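Sylvaticin (Pythium sylvaticum, PDB 2POS) is a secreted alpha-elicitin-like protein that, as in related elicitins, probably binds sterols or similar lipids in a small helical fold. Local coordinates at residues 7-10 with 11-14; 41-44 with 45-48; 87-90 with 91-94. All blocks are in the same frame, centred on the assembly; numbering follows the deposited sequence.

In the fold
The three contacts are local and follow one another in series; none nests in or crosses another. Interaction 1, near the N terminus, turns the chain from a loop into helix 10-13. The C7-C71 disulfide and the packing of E11 and F12 on L73 join this turn to the region of strand 73-75. Interaction 2 starts helix 44-51 after the loop that follows helix 22-31. Interaction 3 finishes helix 82-92, and the C51-C93 disulfide ties it to the far end of helix 44-51. Interactions 2 and 3 touch through L47 against F89 and S92. Interaction 1 lies on the opposite side of the chain's centre, its centre about 24 Å from theirs.

Interaction 1: 7-10 with 11-14; sequences CAFT and EFFK
A8 O, F9 O and T10 O each accept a backbone bond from the residue three places on, and these bonds wind the chain from the loop into short helix 10-13. E11 N to A8 O is 3.0 Å, and F12 N to F9 O is 2.9 Å. The third bond, from F13 N to T10 O, is weak.

Three phenylalanines form an aromatic cluster on one side of the turn. The F9 side chain leaves with CG anti to the backbone N (chi1 -172°), which turns the ring alongside the turn, within reach of F12 and F13. F12 CD1 lies over one face of the F9 ring, toward its rim, and comes 3.4 Å from F9 CD1. The planes are inclined at 45°, so this pair is oblique. F13 meets F9 differently. F9 turns its edge to the face of F13 in an offset edge-to-face pair, with the planes at 83°. The nearest atoms here are F9 CE2 and F13 CZ, 3.7 Å apart. F9 O sits at the edge of the F12 ring, 3.3 Å from F12 CD1.

The other side of the turn carries E11. E11 CB packs on C7 CB at 3.7 Å, beside the C7-C71 disulfide. The E11 chain bends at chi2 and takes the carboxylate to K14. K14 NZ forms a salt bridge with E11 OE1 at 2.9 Å, on the syn side and somewhat out of the carboxylate plane. E11 OE2 also accepts from N69 N, and K14 NZ donates to N67 O.

The two sides thus differ in chemistry. One side is aromatic and apolar, while on the other a buried carboxylate has both a charged and a backbone partner, which would probably favour its ionised form.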
# COMPACT_ATOMS: atom_id res chain seq x y z
N CYS A 7 -2.87 -7.75 -12.23
CA CYS A 7 -4.03 -6.88 -12.23
C CYS A 7 -4.14 -6.20 -13.58
O CYS A 7 -3.12 -5.85 -14.18
CB CYS A 7 -3.90 -5.78 -11.17
SG CYS A 7 -3.51 -6.32 -9.50
N ALA A 8 -5.37 -6.00 -14.02
CA ALA A 8 -5.65 -5.10 -15.14
C ALA A 8 -5.20 -3.69 -14.74
O ALA A 8 -5.19 -3.35 -13.56
CB ALA A 8 -7.13 -5.11 -15.45
N PHE A 9 -4.82 -2.88 -15.73
CA PHE A 9 -4.34 -1.53 -15.42
C PHE A 9 -5.39 -0.72 -14.66
O PHE A 9 -5.04 0.15 -13.86
CB PHE A 9 -3.90 -0.79 -16.69
CG PHE A 9 -3.22 0.52 -16.41
CD1 PHE A 9 -1.87 0.56 -16.08
CD2 PHE A 9 -3.93 1.71 -16.46
CE1 PHE A 9 -1.24 1.77 -15.81
CE2 PHE A 9 -3.30 2.93 -16.19
CZ PHE A 9 -1.96 2.95 -15.86
N THR A 10 -6.67 -1.02 -14.90
CA THR A 10 -7.78 -0.33 -14.24
C THR A 10 -7.71 -0.40 -12.72
O THR A 10 -8.27 0.44 -12.02
CB THR A 10 -9.16 -0.85 -14.73
OG1 THR A 10 -9.21 -2.28 -14.64
CG2 THR A 10 -9.42 -0.43 -16.18
N GLU A 11 -6.99 -1.40 -12.20
CA GLU A 11 -6.77 -1.51 -10.77
C GLU A 11 -6.09 -0.25 -10.22
O GLU A 11 -6.40 0.17 -9.11
CB GLU A 11 -5.95 -2.76 -10.45
CG GLU A 11 -5.80 -3.08 -8.96
CD GLU A 11 -7.05 -3.68 -8.32
OE1 GLU A 11 -8.01 -4.04 -9.03
OE2 GLU A 11 -7.05 -3.80 -7.08
N PHE A 12 -5.19 0.36 -11.00
CA PHE A 12 -4.54 1.61 -10.56
C PHE A 12 -5.57 2.68 -10.27
O PHE A 12 -5.44 3.43 -9.30
CB PHE A 12 -3.57 2.16 -11.62
CG PHE A 12 -2.24 1.47 -11.67
CD1 PHE A 12 -1.95 0.55 -12.68
CD2 PHE A 12 -1.26 1.75 -10.72
CE1 PHE A 12 -0.72 -0.08 -12.74
CE2 PHE A 12 -0.01 1.11 -10.77
CZ PHE A 12 0.26 0.20 -11.78
N PHE A 13 -6.61 2.75 -11.10
CA PHE A 13 -7.60 3.82 -10.97
C PHE A 13 -8.36 3.75 -9.65
O PHE A 13 -8.84 4.77 -9.15
CB PHE A 13 -8.57 3.85 -12.15
CG PHE A 13 -7.90 4.05 -13.49
CD1 PHE A 13 -8.35 3.37 -14.62
CD2 PHE A 13 -6.83 4.94 -13.64
CE1 PHE A 13 -7.75 3.54 -15.86
CE2 PHE A 13 -6.23 5.13 -14.89
CZ PHE A 13 -6.70 4.42 -16.00
N LYS A 14 -8.45 2.55 -9.07
CA LYS A 14 -9.07 2.38 -7.75
C LYS A 14 -8.38 3.19 -6.66
O LYS A 14 -9.00 3.53 -5.66
CB LYS A 14 -9.04 0.92 -7.31
CG LYS A 14 -10.00 -0.01 -8.00
CD LYS A 14 -9.86 -1.36 -7.32
CE LYS A 14 -10.65 -2.42 -8.02
NZ LYS A 14 -10.40 -3.73 -7.34

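Interaction 2: 41-44 with 45-48; sequences YPTP and EQLK
T43 and Q46 meet through two torsions. T43 OG1 stands between its own backbone N and carbonyl carbon (chi1 64°), where it faces the first turn of helix 44-51. Q46 CG lies anti to its carbonyl carbon (chi1 -72°), and the chain beyond is extended. This carries the amide back past T43 OG1 to the T43 backbone.

Two bonds run in opposite directions between the pair. Q46 N donates to T43 OG1 at 3.2 Å. T43 N donates to Q46 OE1 at 3.0 Å, and the bond is nearly straight, with an N-H...O angle of 167°. The donor stands above the amide plane rather than in it. Side chain and backbone thus exchange roles between the two residues, and the Q46 amide is gripped by its oxygen. T43 CG2 also borders the amide, 3.7 Å from Q46 OE1.

This is a capping box. T43 is the N-cap of helix 44-51, and its hydroxyl takes up an N-H of the first turn that has no earlier helical carbonyl to meet. P44 follows as the first helical residue; as a proline it has no N-H that would need a partner.

The regular helix bonds begin here too. L47 N donates to T43 O at 2.8 Å. K48 N reaches P44 O at 3.0 Å.

P42 supplies the apolar flank. P42 CB packs on L47 CB at 4.3 Å and on Q46 CB at 4.1 Å. W33 borders both P42 and Q46. P42 also rests on L85, and L47 on F89, both on helix 82-92.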
# COMPACT_ATOMS: atom_id res chain seq x y z
N TYR A 41 6.65 -3.29 -1.56
CA TYR A 41 6.43 -3.58 -0.15
C TYR A 41 7.39 -2.77 0.70
O TYR A 41 8.53 -2.56 0.29
CB TYR A 41 6.60 -5.07 0.15
CG TYR A 41 5.64 -5.95 -0.60
CD1 TYR A 41 6.07 -6.69 -1.70
CD2 TYR A 41 4.30 -6.02 -0.24
CE1 TYR A 41 5.19 -7.50 -2.40
CE2 TYR A 41 3.40 -6.82 -0.93
CZ TYR A 41 3.85 -7.56 -2.01
OH TYR A 41 2.98 -8.35 -2.70
N PRO A 42 6.93 -2.30 1.88
CA PRO A 42 7.83 -1.56 2.76
C PRO A 42 9.01 -2.44 3.16
O PRO A 42 8.84 -3.64 3.39
CB PRO A 42 6.96 -1.29 4.00
CG PRO A 42 5.55 -1.40 3.52
CD PRO A 42 5.57 -2.42 2.44
N THR A 43 10.20 -1.84 3.21
CA THR A 43 11.37 -2.50 3.79
C THR A 43 11.16 -2.60 5.30
O THR A 43 10.28 -1.93 5.85
CB THR A 43 12.66 -1.69 3.50
OG1 THR A 43 12.57 -0.41 4.16
CG2 THR A 43 12.85 -1.48 2.01
N PRO A 44 11.94 -3.46 5.99
CA PRO A 44 11.79 -3.54 7.44
C PRO A 44 11.98 -2.18 8.14
O PRO A 44 11.25 -1.90 9.10
CB PRO A 44 12.89 -4.53 7.84
CG PRO A 44 13.05 -5.40 6.61
CD PRO A 44 12.93 -4.43 5.48
N GLU A 45 12.91 -1.37 7.66
CA GLU A 45 13.16 -0.03 8.21
C GLU A 45 11.93 0.86 8.03
O GLU A 45 11.53 1.56 8.96
CB GLU A 45 14.38 0.63 7.54
CG GLU A 45 15.72 0.01 7.93
CD GLU A 45 16.09 -1.25 7.14
OE1 GLU A 45 15.37 -1.63 6.19
OE2 GLU A 45 17.13 -1.87 7.47
N GLN A 46 11.34 0.81 6.84
CA GLN A 46 10.14 1.59 6.53
C GLN A 46 8.96 1.11 7.34
O GLN A 46 8.20 1.92 7.89
CB GLN A 46 9.82 1.53 5.04
CG GLN A 46 10.80 2.33 4.19
CD GLN A 46 10.74 1.95 2.72
OE1 GLN A 46 10.08 0.99 2.33
NE2 GLN A 46 11.45 2.71 1.89
N LEU A 47 8.81 -0.21 7.44
CA LEU A 47 7.73 -0.81 8.21
C LEU A 47 7.77 -0.38 9.68
O LEU A 47 6.73 -0.05 10.27
CB LEU A 47 7.74 -2.33 8.09
CG LEU A 47 6.59 -3.09 8.74
CD1 LEU A 47 5.24 -2.66 8.15
CD2 LEU A 47 6.78 -4.59 8.58
N LYS A 48 8.97 -0.40 10.27
CA LYS A 48 9.20 0.08 11.64
C LYS A 48 8.60 1.46 11.83
O LYS A 48 7.86 1.71 12.79
CB LYS A 48 10.71 0.14 11.91
CG LYS A 48 11.10 0.53 13.34
CD LYS A 48 11.42 -0.68 14.21
CE LYS A 48 10.21 -1.12 15.03
NZ LYS A 48 10.53 -2.24 15.97

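Interaction 3: 87-90 with 91-94; sequences TEFE and PSCF
The F89 ring has C93 SG over one face, toward the rim and 3.8 Å above the plane. The nearest ring atom is F89 CZ, 3.9 Å from C93 SG, in a sulfur-aromatic contact. F57 pairs edge-to-face with F89. F94, the C-terminal residue, has its ring over the end of the turn. P91 O stands above one face near the rim, and E90 O lies obliquely to the ring, 3.5 Å from F94 CE1.

F89 CG is anti to the backbone N (chi1 174°), which sends the ring away from the last turn while C93 SG reaches over it. F89 O accepts two bonds from S92. S92 OG donates to F89 O at 2.6 Å, in the carbonyl plane and on a lone pair. The bond from S92 N to F89 O is weak, as is the one from S92 N to E88 O. C93 N bonds to E90 O at 3.1 Å.

P91 has no N-H to bond back into the helix, and a kink falls there. The ring takes that place: P91 CD lies 3.4 Å from E88 O and 3.8 Å from T87 O.

C93 is joined to C51 by a disulfide, and F89 packs on M50 and I60. This is the disulfide-bonded C-terminal helix end of an elicitin fold, closing helix 82-92 against helices 44-51 and 54-64.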
# COMPACT_ATOMS: atom_id res chain seq x y z
N THR A 87 -3.71 -6.30 4.01
CA THR A 87 -4.27 -7.31 4.91
C THR A 87 -3.23 -7.73 5.94
O THR A 87 -3.54 -7.91 7.12
CB THR A 87 -4.79 -8.52 4.12
OG1 THR A 87 -5.76 -8.09 3.16
CG2 THR A 87 -5.44 -9.53 5.06
N GLU A 88 -1.98 -7.85 5.49
CA GLU A 88 -0.90 -8.29 6.37
C GLU A 88 -0.26 -7.19 7.20
O GLU A 88 0.52 -7.48 8.12
CB GLU A 88 0.16 -9.04 5.56
CG GLU A 88 -0.35 -10.37 5.01
CD GLU A 88 0.74 -11.25 4.43
OE1 GLU A 88 1.81 -10.72 4.04
OE2 GLU A 88 0.51 -12.48 4.35
N PHE A 89 -0.58 -5.93 6.89
CA PHE A 89 0.09 -4.80 7.54
C PHE A 89 -0.01 -4.81 9.07
O PHE A 89 1.01 -4.82 9.75
CB PHE A 89 -0.38 -3.45 6.97
CG PHE A 89 0.19 -2.27 7.71
CD1 PHE A 89 1.52 -1.89 7.52
CD2 PHE A 89 -0.59 -1.57 8.63
CE1 PHE A 89 2.05 -0.81 8.22
CE2 PHE A 89 -0.06 -0.49 9.33
CZ PHE A 89 1.27 -0.12 9.13
N GLU A 90 -1.22 -4.81 9.60
CA GLU A 90 -1.38 -4.70 11.06
C GLU A 90 -0.64 -5.80 11.83
O GLU A 90 0.15 -5.50 12.73
CB GLU A 90 -2.85 -4.64 11.47
CG GLU A 90 -3.51 -3.29 11.30
CD GLU A 90 -4.83 -3.21 12.06
OE1 GLU A 90 -5.89 -3.35 11.42
OE2 GLU A 90 -4.79 -3.04 13.30
N PRO A 91 -0.87 -7.09 11.48
CA PRO A 91 -0.11 -8.14 12.17
C PRO A 91 1.41 -8.05 11.98
O PRO A 91 2.16 -8.55 12.82
CB PRO A 91 -0.63 -9.45 11.57
CG PRO A 91 -1.87 -9.10 10.85
CD PRO A 91 -1.83 -7.65 10.51
N SER A 92 1.87 -7.43 10.90
CA SER A 92 3.31 -7.33 10.62
C SER A 92 4.00 -6.38 11.61
O SER A 92 5.22 -6.40 11.73
CB SER A 92 3.58 -6.90 9.18
OG SER A 92 3.45 -5.50 9.00
N CYS A 93 3.20 -5.58 12.31
CA CYS A 93 3.73 -4.56 13.22
C CYS A 93 4.14 -5.08 14.59
O CYS A 93 4.83 -4.39 15.35
CB CYS A 93 2.72 -3.43 13.40
SG CYS A 93 2.59 -2.39 11.95
N PHE A 94 3.73 -6.30 14.93
CA PHE A 94 4.02 -6.82 16.26
C PHE A 94 4.24 -8.32 16.22
O PHE A 94 5.13 -8.84 16.90
CB PHE A 94 2.92 -6.45 17.25
CG PHE A 94 1.58 -7.06 16.94
CD1 PHE A 94 0.69 -6.42 16.08
CD2 PHE A 94 1.21 -8.27 17.52
CE1 PHE A 94 -0.56 -6.99 15.79
CE2 PHE A 94 -0.03 -8.85 17.23
CZ PHE A 94 -0.91 -8.21 16.37
OXT PHE A 94 3.54 -9.04 15.50